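Local coordinates for nascent polypeptide-associated complex protein (Methanothermobacter marburgensis, PDB 1TR8) that probably contacts nascent chains as they emerge from the ribosome, binds ribosomal RNA and works as a homodimer of the nascent polypeptide-associated complex family, at residues Ile29-Pro34 / Gly51-Arg56; Ser57-Met62 / Ala86-Gly91; Ile69-Asn74 / Glu96-Leu101. All blocks are in the same frame, centred on the assembly; numbering follows the deposited sequence.

Interaction 1: Ile29-Pro34 / Gly51-Arg56; sequences IIIKNP and GKARER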
loop_
_atom_site.group_PDB
_atom_site.type_symbol
_atom_site.label_atom_id
_atom_site.label_comp_id
_atom_site.label_asym_id
_atom_site.label_seq_id
_atom_site.Cartn_x
_atom_site.Cartn_y
_atom_site.Cartn_z
ATOM N N ILE A 29 5.341 -0.063 10.255
ATOM C CA ILE A 29 6.427 0.658 10.867
ATOM C C ILE A 29 6.746 1.776 9.892
ATOM O O ILE A 29 6.947 1.520 8.722
ATOM C CB ILE A 29 7.663 -0.257 11.084
ATOM C CG1 ILE A 29 7.295 -1.438 11.982
ATOM C CG2 ILE A 29 8.812 0.549 11.707
ATOM C CD1 ILE A 29 8.381 -2.471 12.129
ATOM N N ILE A 30 6.760 3.011 10.378
ATOM C CA ILE A 30 6.977 4.162 9.527
ATOM C C ILE A 30 8.256 4.870 9.970
ATOM O O ILE A 30 8.414 5.191 11.158
ATOM C CB ILE A 30 5.761 5.139 9.636
ATOM C CG1 ILE A 30 4.474 4.459 9.165
ATOM C CG2 ILE A 30 5.982 6.415 8.838
ATOM C CD1 ILE A 30 3.595 4.087 10.305
ATOM N N ILE A 31 9.166 5.076 9.016
ATOM C CA ILE A 31 10.374 5.859 9.244
ATOM C C ILE A 31 10.366 7.122 8.401
ATOM O O ILE A 31 10.438 7.059 7.170
ATOM C CB ILE A 31 11.622 5.029 8.911
ATOM C CG1 ILE A 31 11.521 3.665 9.590
ATOM C CG2 ILE A 31 12.865 5.768 9.391
ATOM C CD1 ILE A 31 12.693 2.762 9.327
ATOM N N LYS A 32 10.382 8.269 9.062
ATOM C CA LYS A 32 10.359 9.556 8.369
ATOM C C LYS A 32 11.756 10.073 8.017
ATOM O O LYS A 32 12.692 9.945 8.784
ATOM C CB LYS A 32 9.602 10.600 9.192
ATOM C CG LYS A 32 8.087 10.437 9.083
ATOM C CD LYS A 32 7.373 10.537 10.430
ATOM C CE LYS A 32 6.199 9.548 10.506
ATOM N NZ LYS A 32 5.399 9.623 11.784
ATOM N N ASN A 33 11.896 10.578 6.798
ATOM C CA ASN A 33 13.154 11.118 6.325
ATOM C C ASN A 33 14.331 10.237 6.732
ATOM O O ASN A 33 15.285 10.679 7.373
ATOM C CB ASN A 33 13.324 12.554 6.833
ATOM C CG ASN A 33 12.301 13.505 6.219
ATOM O OD1 ASN A 33 11.536 14.168 6.932
ATOM N ND2 ASN A 33 12.271 13.558 4.888
ATOM N N PRO A 34 14.260 8.974 6.346
ATOM C CA PRO A 34 15.343 8.053 6.601
ATOM C C PRO A 34 16.536 8.287 5.703
ATOM O O PRO A 34 16.426 8.946 4.663
ATOM C CB PRO A 34 14.706 6.708 6.262
ATOM C CG PRO A 34 13.690 7.028 5.264
ATOM C CD PRO A 34 13.136 8.329 5.650
ATOM N N GLY A 51 16.686 5.309 10.364
ATOM C CA GLY A 51 15.994 6.489 10.857
ATOM C C GLY A 51 15.223 6.110 12.102
ATOM O O GLY A 51 15.284 4.978 12.554
ATOM N N LYS A 52 14.530 7.075 12.682
ATOM C CA LYS A 52 13.727 6.818 13.861
ATOM C C LYS A 52 12.372 6.255 13.434
ATOM O O LYS A 52 11.709 6.766 12.524
ATOM C CB LYS A 52 13.632 8.080 14.724
ATOM C CG LYS A 52 15.027 8.607 15.096
ATOM C CD LYS A 52 15.041 9.547 16.297
ATOM C CE LYS A 52 15.447 8.848 17.610
ATOM N NZ LYS A 52 14.436 7.841 18.084
ATOM N N ALA A 53 12.006 5.145 14.060
ATOM C CA ALA A 53 10.836 4.386 13.673
ATOM C C ALA A 53 9.658 4.685 14.575
ATOM O O ALA A 53 9.833 4.906 15.788
ATOM C CB ALA A 53 11.155 2.920 13.721
ATOM N N ARG A 54 8.471 4.691 13.967
ATOM C CA ARG A 54 7.198 4.745 14.678
ATOM C C ARG A 54 6.255 3.635 14.195
ATOM O O ARG A 54 6.381 3.128 13.071
ATOM C CB ARG A 54 6.521 6.098 14.456
ATOM C CG ARG A 54 7.217 7.262 15.104
ATOM C CD ARG A 54 6.418 8.569 14.954
ATOM N NE ARG A 54 6.963 9.637 15.775
ATOM C CZ ARG A 54 7.967 10.409 15.394
ATOM N NH1 ARG A 54 8.521 10.242 14.199
ATOM N NH2 ARG A 54 8.412 11.365 16.194
ATOM N N GLU A 55 5.341 3.245 15.080
ATOM C CA GLU A 55 4.411 2.155 14.834
ATOM C C GLU A 55 2.993 2.647 14.704
ATOM O O GLU A 55 2.561 3.508 15.458
ATOM C CB GLU A 55 4.412 1.160 15.973
ATOM C CG GLU A 55 5.732 0.456 16.116
ATOM C CD GLU A 55 5.633 -0.705 17.065
ATOM O OE1 GLU A 55 4.875 -0.582 18.060
ATOM O OE2 GLU A 55 6.265 -1.733 16.745
ATOM N N ARG A 56 2.267 1.967 13.824
ATOM C CA ARG A 56 0.866 2.245 13.497
ATOM C C ARG A 56 0.151 0.910 13.432
ATOM O O ARG A 56 0.495 0.088 12.596
ATOM C CB ARG A 56 0.850 2.859 12.109
ATOM C CG ARG A 56 -0.450 3.401 11.683
ATOM C CD ARG A 56 -0.262 4.409 10.571
ATOM N NE ARG A 56 0.224 3.785 9.361
ATOM C CZ ARG A 56 0.679 4.456 8.321
ATOM N NH1 ARG A 56 0.782 5.778 8.390
ATOM N NH2 ARG A 56 1.063 3.805 7.234
#
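In the antiparallel ladder that joins strand 27-32 to strand 53-61 of the NAC domain, Ile30 and Arg54 form a hydrogen-bonded pair. Ile30 N gives a nearly straight bond (171° at the hydrogen) to Arg54 O at 2.7 Å, and Arg54 N returns one to Ile30 O at 2.9 Å. Beside this pair, Ile29 and Glu55 form a non-hydrogen-bonded one. The same carbonyl of Arg54 also receives a CA-H...O contact from Ile29 CA. On the sheet face that carries Ile29, Ile31 and Ala53, the CG2 methyl of Ile29 lies 3.9 Å from Ala53 CB. Farther along, Ile31 CG2 rests on the backbone at Gly51 CA (3.5 Å). Tyr47 of a third subunit packs on this face.

The other face carries Ile30, whose side chain crosses that of Arg56 at about a right angle. Ile30 CD1 lies over the centre of the Arg56 guanidinium and 3.4 Å above its plane, and also touches Arg56 CB at 3.5 Å. The bend at chi3 (67°) of Arg56 folds the guanidinium back over this methyl, while NH2 forms a salt bridge with Glu28. With an alanine in place of Arg56, Glu28 would probably lose this charged mate and Ile30 CD1 its flat cover. Lys32 stretches across Arg54, its NZ 3.5 Å from Arg54 CD and 4.0 Å from Arg54 NH1, a close pair of like charges that probably disfavour one another. Arg54 and Glu55 also pair with a strand of the second subunit, which carries the sheet across the interface. Such edge-to-edge extension of an antiparallel sheet by another subunit fits the dimeric NAC domain.

Interaction 2: Ser57-Met62 / Ala86-Gly91; sequences SLEAEM and ALQETG
The selenomethionine side chain of Met62 lies over the C-terminal turn of helix 80-89, its SE 3.8 Å from Gln88 CA and 4.0 Å from Leu87 O. CG of Met62 sits between the backbone N and the carbonyl carbon (chi1 52°), and the bend at chi3 turns the terminal methyl back toward the helix end, where CE meets Gly91 CA at 3.8 Å. Gly91 has a positive phi and is the C-prime residue of the Schellman motif that closes this helix; its N bonds to Gln88 O at 3.2 Å.

Two residues earlier, near the end of the strand, Ala60 points its CB toward the helix, 3.7 Å from Gln88 O. The side chain of Gln88, extended beyond CG, reaches across the end of the strand, bringing its CG within 4.0 Å of Ala60 O. Leu58 to Glu61 also pair in an antiparallel ladder with a strand of the second subunit. Within strand 57-61, Ser57 OG donates to Glu59 OE2 at 3.1 Å.

Leu87, on the same helix turn, packs within the UBA domain against Ile69, Val72 and Ala97. The small surface buried between the segments, and the van der Waals packing of Met62 and Ala60 on the helix end, are consistent with a light join between the NAC strand and the UBA domain.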
loop_
_atom_site.group_PDB
_atom_site.type_symbol
_atom_site.label_atom_id
_atom_site.label_comp_id
_atom_site.label_asym_id
_atom_site.label_seq_id
_atom_site.Cartn_x
_atom_site.Cartn_y
_atom_site.Cartn_z
ATOM N N SER A 57 -0.798 0.659 14.317
ATOM C CA SER A 57 -1.437 -0.652 14.372
ATOM C C SER A 57 -2.627 -0.749 13.402
ATOM O O SER A 57 -3.144 0.271 12.946
ATOM C CB SER A 57 -1.860 -0.982 15.798
ATOM O OG SER A 57 -3.028 -0.270 16.137
ATOM N N LEU A 58 -2.919 -1.968 12.960
ATOM C CA LEU A 58 -4.025 -2.225 12.036
ATOM C C LEU A 58 -5.031 -3.188 12.662
ATOM O O LEU A 58 -4.651 -4.204 13.212
ATOM C CB LEU A 58 -3.511 -2.817 10.721
ATOM C CG LEU A 58 -3.369 -1.809 9.573
ATOM C CD1 LEU A 58 -2.205 -0.897 9.782
ATOM C CD2 LEU A 58 -3.263 -2.516 8.231
ATOM N N GLU A 59 -6.313 -2.877 12.573
ATOM C CA GLU A 59 -7.338 -3.635 13.301
ATOM C C GLU A 59 -8.345 -4.247 12.339
ATOM O O GLU A 59 -8.594 -3.684 11.288
ATOM C CB GLU A 59 -8.047 -2.702 14.291
ATOM C CG GLU A 59 -7.514 -2.832 15.707
ATOM C CD GLU A 59 -7.049 -1.512 16.297
ATOM O OE1 GLU A 59 -7.898 -0.590 16.402
ATOM O OE2 GLU A 59 -5.838 -1.417 16.649
ATOM N N ALA A 60 -8.943 -5.382 12.686
ATOM C CA ALA A 60 -9.951 -5.958 11.810
ATOM C C ALA A 60 -11.165 -5.026 11.734
ATOM O O ALA A 60 -11.657 -4.548 12.757
ATOM C CB ALA A 60 -10.357 -7.330 12.272
ATOM N N GLU A 61 -11.556 -4.720 10.501
ATOM C CA GLU A 61 -12.679 -3.831 10.168
ATOM C C GLU A 61 -13.924 -4.689 9.906
ATOM O O GLU A 61 -13.998 -5.378 8.900
ATOM C CB GLU A 61 -12.300 -2.980 8.936
ATOM C CG GLU A 61 -13.440 -2.271 8.193
ATOM C CD GLU A 61 -13.908 -0.971 8.838
ATOM O OE1 GLU A 61 -13.061 -0.120 9.211
ATOM O OE2 GLU A 61 -15.141 -0.764 8.904
HETATM N N MSE A 62 -14.857 -4.722 10.851
HETATM C CA MSE A 62 -16.020 -5.601 10.728
HETATM C C MSE A 62 -17.190 -5.208 11.620
HETATM O O MSE A 62 -17.042 -4.423 12.569
HETATM C CB MSE A 62 -15.617 -7.022 11.089
HETATM C CG MSE A 62 -14.910 -7.095 12.441
HETATM SE SE MSE A 62 -14.490 -8.924 12.935
HETATM C CE MSE A 62 -13.519 -9.471 11.317
ATOM N N ALA A 86 -11.553 -8.842 21.303
ATOM C CA ALA A 86 -11.482 -10.295 21.179
ATOM C C ALA A 86 -12.194 -10.836 19.939
ATOM O O ALA A 86 -11.674 -11.707 19.239
ATOM C CB ALA A 86 -12.059 -10.953 22.414
ATOM N N LEU A 87 -13.414 -10.369 19.712
ATOM C CA LEU A 87 -14.247 -10.845 18.596
ATOM C C LEU A 87 -13.690 -10.382 17.252
ATOM O O LEU A 87 -13.777 -11.089 16.259
ATOM C CB LEU A 87 -15.682 -10.345 18.772
ATOM C CG LEU A 87 -16.621 -11.200 19.620
ATOM C CD1 LEU A 87 -17.801 -10.368 20.136
ATOM C CD2 LEU A 87 -17.134 -12.393 18.834
ATOM N N GLN A 88 -13.163 -9.159 17.223
ATOM C CA GLN A 88 -12.405 -8.653 16.081
ATOM C C GLN A 88 -11.244 -9.614 15.807
ATOM O O GLN A 88 -11.071 -10.056 14.684
ATOM C CB GLN A 88 -11.820 -7.251 16.350
ATOM C CG GLN A 88 -12.757 -6.025 16.307
ATOM C CD GLN A 88 -12.005 -4.679 16.563
ATOM O OE1 GLN A 88 -11.634 -3.957 15.617
ATOM N NE2 GLN A 88 -11.764 -4.362 17.832
ATOM N N GLU A 89 -10.460 -9.922 16.847
ATOM C CA GLU A 89 -9.292 -10.819 16.739
ATOM C C GLU A 89 -9.626 -12.198 16.167
ATOM O O GLU A 89 -8.841 -12.753 15.417
ATOM C CB GLU A 89 -8.584 -11.046 18.090
ATOM C CG GLU A 89 -7.661 -9.932 18.562
ATOM C CD GLU A 89 -6.345 -9.845 17.808
ATOM O OE1 GLU A 89 -5.796 -10.892 17.378
ATOM O OE2 GLU A 89 -5.841 -8.705 17.674
ATOM N N THR A 90 -10.758 -12.778 16.541
ATOM C CA THR A 90 -11.128 -14.112 16.039
ATOM C C THR A 90 -12.065 -14.119 14.818
ATOM O O THR A 90 -12.696 -15.132 14.519
ATOM C CB THR A 90 -11.807 -14.898 17.155
ATOM O OG1 THR A 90 -13.089 -14.321 17.463
ATOM C CG2 THR A 90 -11.013 -14.789 18.438
ATOM N N GLY A 91 -12.235 -12.977 14.164
ATOM C CA GLY A 91 -13.198 -12.867 13.074
ATOM C C GLY A 91 -14.647 -13.189 13.411
ATOM O O GLY A 91 -15.372 -13.784 12.619
#

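Interaction 3: Ile69-Asn74 / Glu96-Leu101; sequences IELVMN and EAIMRL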
loop_
_atom_site.group_PDB
_atom_site.type_symbol
_atom_site.label_atom_id
_atom_site.label_comp_id
_atom_site.label_asym_id
_atom_site.label_seq_id
_atom_site.Cartn_x
_atom_site.Cartn_y
_atom_site.Cartn_z
ATOM N N ILE A 69 -21.294 -9.555 21.431
ATOM C CA ILE A 69 -20.515 -8.777 22.404
ATOM C C ILE A 69 -21.045 -9.014 23.806
ATOM O O ILE A 69 -20.280 -9.334 24.694
ATOM C CB ILE A 69 -20.548 -7.276 22.069
ATOM C CG1 ILE A 69 -19.882 -7.038 20.714
ATOM C CG2 ILE A 69 -19.820 -6.449 23.136
ATOM C CD1 ILE A 69 -20.083 -5.640 20.183
ATOM N N GLU A 70 -22.358 -8.904 23.973
ATOM C CA GLU A 70 -23.031 -9.139 25.259
ATOM C C GLU A 70 -22.720 -10.520 25.826
ATOM O O GLU A 70 -22.354 -10.645 26.986
ATOM C CB GLU A 70 -24.545 -8.993 25.103
ATOM C CG GLU A 70 -25.000 -7.548 25.052
ATOM C CD GLU A 70 -26.462 -7.408 24.667
ATOM O OE1 GLU A 70 -27.248 -8.385 24.834
ATOM O OE2 GLU A 70 -26.828 -6.303 24.194
ATOM N N LEU A 71 -22.845 -11.540 24.987
ATOM C CA LEU A 71 -22.604 -12.931 25.397
ATOM C C LEU A 71 -21.177 -13.136 25.910
ATOM O O LEU A 71 -20.944 -13.721 26.974
ATOM C CB LEU A 71 -22.872 -13.877 24.226
ATOM C CG LEU A 71 -23.162 -15.345 24.552
ATOM C CD1 LEU A 71 -24.137 -15.907 23.548
ATOM C CD2 LEU A 71 -21.921 -16.185 24.555
ATOM N N VAL A 72 -20.221 -12.575 25.180
ATOM C CA VAL A 72 -18.820 -12.693 25.569
ATOM C C VAL A 72 -18.529 -11.943 26.881
ATOM O O VAL A 72 -17.806 -12.435 27.736
ATOM C CB VAL A 72 -17.870 -12.180 24.453
ATOM C CG1 VAL A 72 -16.418 -12.275 24.899
ATOM C CG2 VAL A 72 -18.069 -12.955 23.174
HETATM N N MSE A 73 -19.097 -10.756 27.036
HETATM C CA MSE A 73 -18.925 -9.980 28.257
HETATM C C MSE A 73 -19.478 -10.737 29.468
HETATM O O MSE A 73 -18.849 -10.782 30.523
HETATM C CB MSE A 73 -19.664 -8.648 28.128
HETATM C CG MSE A 73 -19.086 -7.707 27.103
HETATM SE SE MSE A 73 -20.126 -6.052 26.998
HETATM C CE MSE A 73 -21.670 -6.648 26.304
ATOM N N ASN A 74 -20.688 -11.268 29.326
ATOM C CA ASN A 74 -21.397 -11.867 30.447
ATOM C C ASN A 74 -20.817 -13.227 30.829
ATOM O O ASN A 74 -20.939 -13.668 31.962
ATOM C CB ASN A 74 -22.906 -11.951 30.156
ATOM C CG ASN A 74 -23.608 -10.581 30.267
ATOM O OD1 ASN A 74 -22.966 -9.544 30.454
ATOM N ND2 ASN A 74 -24.927 -10.585 30.168
ATOM N N GLU A 96 -14.017 -19.043 20.272
ATOM C CA GLU A 96 -12.627 -18.655 20.434
ATOM C C GLU A 96 -12.492 -17.332 21.197
ATOM O O GLU A 96 -11.551 -17.146 21.958
ATOM C CB GLU A 96 -11.963 -18.529 19.075
ATOM C CG GLU A 96 -11.866 -19.844 18.333
ATOM C CD GLU A 96 -11.581 -19.662 16.860
ATOM O OE1 GLU A 96 -11.336 -18.504 16.423
ATOM O OE2 GLU A 96 -11.572 -20.693 16.150
ATOM N N ALA A 97 -13.413 -16.402 20.955
ATOM C CA ALA A 97 -13.420 -15.126 21.649
ATOM C C ALA A 97 -13.529 -15.377 23.143
ATOM O O ALA A 97 -12.763 -14.819 23.918
ATOM C CB ALA A 97 -14.590 -14.268 21.157
ATOM N N ILE A 98 -14.426 -16.294 23.517
ATOM C CA ILE A 98 -14.629 -16.693 24.918
ATOM C C ILE A 98 -13.379 -17.333 25.523
ATOM O O ILE A 98 -12.948 -16.951 26.624
ATOM C CB ILE A 98 -15.878 -17.615 25.030
ATOM C CG1 ILE A 98 -17.151 -16.765 24.944
ATOM C CG2 ILE A 98 -15.897 -18.425 26.325
ATOM C CD1 ILE A 98 -18.422 -17.574 24.767
HETATM N N MSE A 99 -12.789 -18.271 24.782
HETATM C CA MSE A 99 -11.611 -18.981 25.237
HETATM C C MSE A 99 -10.435 -18.037 25.440
HETATM O O MSE A 99 -9.686 -18.200 26.394
HETATM C CB MSE A 99 -11.253 -20.132 24.290
HETATM C CG MSE A 99 -12.252 -21.275 24.420
HETATM SE SE MSE A 99 -11.926 -22.795 23.265
HETATM C CE MSE A 99 -10.715 -23.787 24.312
ATOM N N ARG A 100 -10.308 -17.009 24.606
ATOM C CA ARG A 100 -9.152 -16.140 24.748
ATOM C C ARG A 100 -9.282 -15.144 25.913
ATOM O O ARG A 100 -8.296 -14.591 26.350
ATOM C CB ARG A 100 -8.756 -15.469 23.416
ATOM C CG ARG A 100 -9.540 -14.269 22.990
ATOM C CD ARG A 100 -9.131 -13.729 21.608
ATOM N NE ARG A 100 -7.959 -12.855 21.651
ATOM C CZ ARG A 100 -6.826 -13.068 20.984
ATOM N NH1 ARG A 100 -6.684 -14.138 20.214
ATOM N NH2 ARG A 100 -5.820 -12.212 21.095
ATOM N N LEU A 101 -10.477 -14.992 26.472
ATOM C CA LEU A 101 -10.720 -14.053 27.558
ATOM C C LEU A 101 -11.054 -14.759 28.873
ATOM O O LEU A 101 -10.956 -15.993 28.971
ATOM C CB LEU A 101 -11.875 -13.136 27.164
ATOM C CG LEU A 101 -11.586 -12.035 26.137
ATOM C CD1 LEU A 101 -12.886 -11.346 25.743
ATOM C CD2 LEU A 101 -10.585 -11.026 26.680
#
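Val72 sends its two methyls to different partners on and just after helix 94-100. CG1 meets Leu101 CD1 at 3.7 Å, the two side chains crossing at about a right angle, while CG2 lies 4.2 Å from Ala97 CB and 4.3 Å from Ile98 CG1. The first torsion explains the split: CG1 is anti to the backbone N (chi1 178°) and CG2 anti to the carbonyl carbon. One residue earlier, Leu71 extends its CD2 to the CD1 methyl of Ile98 at 3.8 Å, nearer the surface. Ile98 meets it with CG1 anti to its own carbonyl carbon (chi1 -77°), and the chain runs on extended to CD1. Every one of these contacts is methyl or methylene against its like, and no hydrogen bond joins the segments 69-74 and 96-101.

Helices 66-76 and 94-100 are the first and last of the three-helix UBA domain. Their short segments run in roughly the same direction, 28° apart, with axes 9.8 Å from each other at closest approach. That spacing lets the branched side chains fill the gap, and the backbones come nearest at Val72 and Ile98.

A second shell packs against these groups. Leu94, in the first turn of the last helix, touches both Leu71 and Val72. Leu101, just past the end of that helix, turns its CB toward Val72; its backbone N is bonded to Ile98 O at 3.2 Å, and its side chain also touches Ala78.

How the interactions relate
The three contacts follow the elongated chain from the NAC domain to the UBA domain. Interactions 1 and 2 share strand 53-61: the first pairs its beginning with strand 27-32, the second sets its far end against helix 80-89, with centres 24 Å apart on opposite sides of the chain's centre. Both also touch the second subunit. Interactions 2 and 3 alternate along the chain, with centres 14 Å apart, and meet directly where Ala86 CB packs on Leu101 CD1 at 3.5 Å. Interaction 3 lies about 35 Å from interaction 1, centre to centre, without touching it. Interaction 2 thus links the sheet that continues into another subunit with the helical UBA domain.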